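Local coordinates for phosphoserine aminotransferase (Bacillus alcalophilus, PDB 2BIA), which catalyses the reversible, pyridoxal phosphate-dependent transamination that makes phosphoserine from 3-phosphohydroxypyruvate in serine biosynthesis, at residues Q62-Y67 with K183-G188. Numbering follows the deposited sequence.
Sequences QIPNDY and KVNQFG
The hydroxyl of Y67 donates a hydrogen bond to the backbone carbonyl of F187, with OH to O at 2.4 Å, so short that the exact length is doubtful. F187 O lies at the edge of the phenol, near the ring plane. A second carbonyl is close by: V184 O stands 3.3 Å from Y67 OH and accepts the backbone bond of F187 N (N to O 2.9 Å) in the 3-10 turn. Over one face of the phenol sits V184, whose CG1 makes a CH-pi contact 3.9 Å from the ring centroid, only 11° off the normal. With V184 CG1 anti to the backbone N (chi1 172°), this methyl covers the ring and also meets P64 CD at 3.9 Å. V184 CG2 meets I63 CG1 at 4.0 Å, so V184 engages three residues of 62-67. A phenylalanine in place of Y67 could keep the face under V184, but would probably leave the F187 carbonyl without this donor and remove the polar tie between the two loops. The phenol is presented by a type I turn from P64 to Y67, closed by Y67 N to P64 O at 2.9 Å; R58 also binds P64 O and Y67 O. The F187 ring packs edge-to-face on F161. Two loops of the large domain are thus tied where they enter the sheet: 62-67 runs from the Schellman motif ending helix 44-61 into strand 67-72, while the loop 183-188 leads into strand 189-193. Between these strands lies 204-209, antiparallel to both, with I207 touching I63 and Y67; all three strands belong to the seven-stranded mixed sheet characteristic of fold-type I pyridoxal phosphate enzymes.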
ATOM      1  N   GLN A  62       3.435  23.927   7.083  1.00 17.61           N
ATOM      2  CA  GLN A  62       3.138  25.156   6.361  1.00 16.89           C
ATOM      3  C   GLN A  62       3.453  25.015   4.881  1.00 28.65           C
ATOM      4  O   GLN A  62       4.262  25.742   4.302  1.00 24.01           O
ATOM      5  CB  GLN A  62       3.910  26.341   6.930  1.00 23.49           C
ATOM      6  CG  GLN A  62       3.741  26.545   8.433  1.00 33.79           C
ATOM      7  CD  GLN A  62       4.843  27.457   8.960  1.00 47.98           C
ATOM      8  OE1 GLN A  62       4.576  28.614   9.271  1.00 51.99           O
ATOM      9  NE2 GLN A  62       6.066  26.946   9.035  1.00 71.36           N
ATOM     10  N   ILE A  63       2.814  24.045   4.232  1.00 20.08           N
ATOM     11  CA  ILE A  63       3.132  23.847   2.816  1.00 14.09           C
ATOM     12  C   ILE A  63       2.483  24.900   1.941  1.00 16.03           C
ATOM     13  O   ILE A  63       1.276  25.094   2.119  1.00 21.29           O
ATOM     14  CB  ILE A  63       2.643  22.432   2.449  1.00 16.52           C
ATOM     15  CG1 ILE A  63       3.304  21.365   3.340  1.00 12.22           C
ATOM     16  CG2 ILE A  63       2.816  22.140   0.978  1.00 16.75           C
ATOM     17  CD1 ILE A  63       2.671  20.000   3.177  1.00 18.80           C
ATOM     18  N   PRO A  64       3.204  25.553   1.035  1.00 17.29           N
ATOM     19  CA  PRO A  64       2.617  26.534   0.119  1.00 19.25           C
ATOM     20  C   PRO A  64       1.550  25.964  -0.818  1.00 21.11           C
ATOM     21  O   PRO A  64       1.560  24.774  -1.159  1.00 22.53           O
ATOM     22  CB  PRO A  64       3.833  27.002  -0.699  1.00 21.28           C
ATOM     23  CG  PRO A  64       4.984  26.792   0.254  1.00 19.10           C
ATOM     24  CD  PRO A  64       4.668  25.423   0.835  1.00 18.65           C
ATOM     25  N   ASN A  65       0.631  26.833  -1.234  1.00 24.88           N
ATOM     26  CA  ASN A  65      -0.488  26.538  -2.108  1.00 18.00           C
ATOM     27  C   ASN A  65      -0.062  26.068  -3.492  1.00 18.43           C
ATOM     28  O   ASN A  65      -0.915  25.562  -4.232  1.00 23.99           O
ATOM     29  CB  ASN A  65      -1.382  27.763  -2.365  1.00 21.87           C
ATOM     30  CG  ASN A  65      -1.929  28.359  -1.091  1.00 41.45           C
ATOM     31  OD1 ASN A  65      -1.967  27.675  -0.071  1.00 55.65           O
ATOM     32  ND2 ASN A  65      -2.339  29.621  -1.162  1.00 56.08           N
ATOM     33  N   ASP A  66       1.211  26.237  -3.859  1.00 18.13           N
ATOM     34  CA  ASP A  66       1.557  25.764  -5.207  1.00 21.38           C
ATOM     35  C   ASP A  66       2.205  24.389  -5.095  1.00 19.87           C
ATOM     36  O   ASP A  66       2.756  23.867  -6.063  1.00 20.45           O
ATOM     37  CB  ASP A  66       2.437  26.734  -5.984  1.00 21.05           C
ATOM     38  CG  ASP A  66       3.726  27.123  -5.296  1.00 30.36           C
ATOM     39  OD1 ASP A  66       3.759  27.186  -4.052  1.00 31.89           O
ATOM     40  OD2 ASP A  66       4.723  27.389  -5.998  1.00 41.11           O
ATOM     41  N   TYR A  67       2.077  23.828  -3.887  1.00 18.34           N
ATOM     42  CA  TYR A  67       2.481  22.437  -3.729  1.00 13.71           C
ATOM     43  C   TYR A  67       1.254  21.547  -3.520  1.00 16.65           C
ATOM     44  O   TYR A  67       0.301  22.010  -2.903  1.00 22.15           O
ATOM     45  CB  TYR A  67       3.394  22.217  -2.528  1.00 19.02           C
ATOM     46  CG  TYR A  67       4.788  22.779  -2.700  1.00 16.02           C
ATOM     47  CD1 TYR A  67       5.004  24.153  -2.639  1.00 18.93           C
ATOM     48  CD2 TYR A  67       5.842  21.906  -2.923  1.00 17.43           C
ATOM     49  CE1 TYR A  67       6.298  24.631  -2.800  1.00 15.62           C
ATOM     50  CE2 TYR A  67       7.129  22.393  -3.083  1.00 20.22           C
ATOM     51  CZ  TYR A  67       7.336  23.754  -3.019  1.00 19.64           C
ATOM     52  OH  TYR A  67       8.629  24.215  -3.185  1.00 20.20           O
ATOM     53  N   LYS A 183      11.255  24.393   5.792  1.00 24.62           N
ATOM     54  CA  LYS A 183      10.895  25.374   4.770  1.00 18.41           C
ATOM     55  C   LYS A 183      10.688  24.649   3.446  1.00 18.83           C
ATOM     56  O   LYS A 183      11.630  24.446   2.683  1.00 22.15           O
ATOM     57  CB  LYS A 183      11.942  26.476   4.593  1.00 25.33           C
ATOM     58  CG  LYS A 183      11.398  27.648   3.793  1.00 43.70           C
ATOM     59  CD  LYS A 183      12.307  28.864   3.810  1.00 60.94           C
ATOM     60  CE  LYS A 183      11.714  30.025   3.026  1.00 72.23           C
ATOM     61  NZ  LYS A 183      10.510  30.617   3.675  1.00 96.98           N
ATOM     62  N   VAL A 184       9.439  24.277   3.216  1.00 22.23           N
ATOM     63  CA  VAL A 184       9.082  23.439   2.074  1.00 19.01           C
ATOM     64  C   VAL A 184       9.477  24.077   0.764  1.00 15.60           C
ATOM     65  O   VAL A 184       9.771  23.367  -0.193  1.00 22.93           O
ATOM     66  CB  VAL A 184       7.565  23.154   2.064  1.00 19.59           C
ATOM     67  CG1 VAL A 184       7.150  22.460   0.779  1.00 21.87           C
ATOM     68  CG2 VAL A 184       7.209  22.334   3.298  1.00 18.15           C
ATOM     69  N   ASN A 185       9.522  25.415   0.706  1.00 17.02           N
ATOM     70  CA  ASN A 185       9.830  25.960  -0.628  1.00 23.16           C
ATOM     71  C   ASN A 185      11.304  25.848  -0.969  1.00 21.77           C
ATOM     72  O   ASN A 185      11.727  26.243  -2.067  1.00 27.50           O
ATOM     73  CB  ASN A 185       9.270  27.373  -0.757  1.00 31.72           C
ATOM     74  CG  ASN A 185       9.652  28.300   0.370  1.00 40.24           C
ATOM     75  OD1 ASN A 185      10.827  28.358   0.731  1.00 57.09           O
ATOM     76  ND2 ASN A 185       8.666  29.011   0.904  1.00 69.97           N
ATOM     77  N   GLN A 186      12.113  25.267  -0.078  1.00 18.54           N
ATOM     78  CA  GLN A 186      13.483  24.981  -0.483  1.00 20.77           C
ATOM     79  C   GLN A 186      13.490  23.829  -1.484  1.00 25.12           C
ATOM     80  O   GLN A 186      14.495  23.621  -2.178  1.00 22.14           O
ATOM     81  CB  GLN A 186      14.344  24.630   0.728  1.00 24.93           C
ATOM     82  CG  GLN A 186      14.816  25.833   1.538  1.00 20.51           C
ATOM     83  CD  GLN A 186      15.886  25.458   2.550  1.00 23.12           C
ATOM     84  OE1 GLN A 186      15.566  24.928   3.618  1.00 26.24           O
ATOM     85  NE2 GLN A 186      17.159  25.715   2.251  1.00 30.85           N
ATOM     86  N   PHE A 187      12.371  23.085  -1.538  1.00 17.07           N
ATOM     87  CA  PHE A 187      12.363  21.855  -2.324  1.00 18.17           C
ATOM     88  C   PHE A 187      11.374  21.861  -3.487  1.00 13.19           C
ATOM     89  O   PHE A 187      10.351  22.537  -3.459  1.00 22.03           O
ATOM     90  CB  PHE A 187      12.003  20.653  -1.434  1.00 19.63           C
ATOM     91  CG  PHE A 187      12.839  20.551  -0.162  1.00 22.53           C
ATOM     92  CD1 PHE A 187      12.498  21.281   0.960  1.00 23.08           C
ATOM     93  CD2 PHE A 187      13.950  19.720  -0.142  1.00 17.83           C
ATOM     94  CE1 PHE A 187      13.258  21.209   2.117  1.00 22.21           C
ATOM     95  CE2 PHE A 187      14.705  19.641   1.017  1.00 19.22           C
ATOM     96  CZ  PHE A 187      14.358  20.365   2.133  1.00 14.53           C
ATOM     97  N   GLY A 188      11.722  21.060  -4.481  1.00 17.54           N
ATOM     98  CA  GLY A 188      10.858  20.709  -5.597  1.00 17.84           C
ATOM     99  C   GLY A 188       9.943  19.535  -5.217  1.00 18.06           C
ATOM    100  O   GLY A 188       8.783  19.461  -5.620  1.00 19.25           O
TER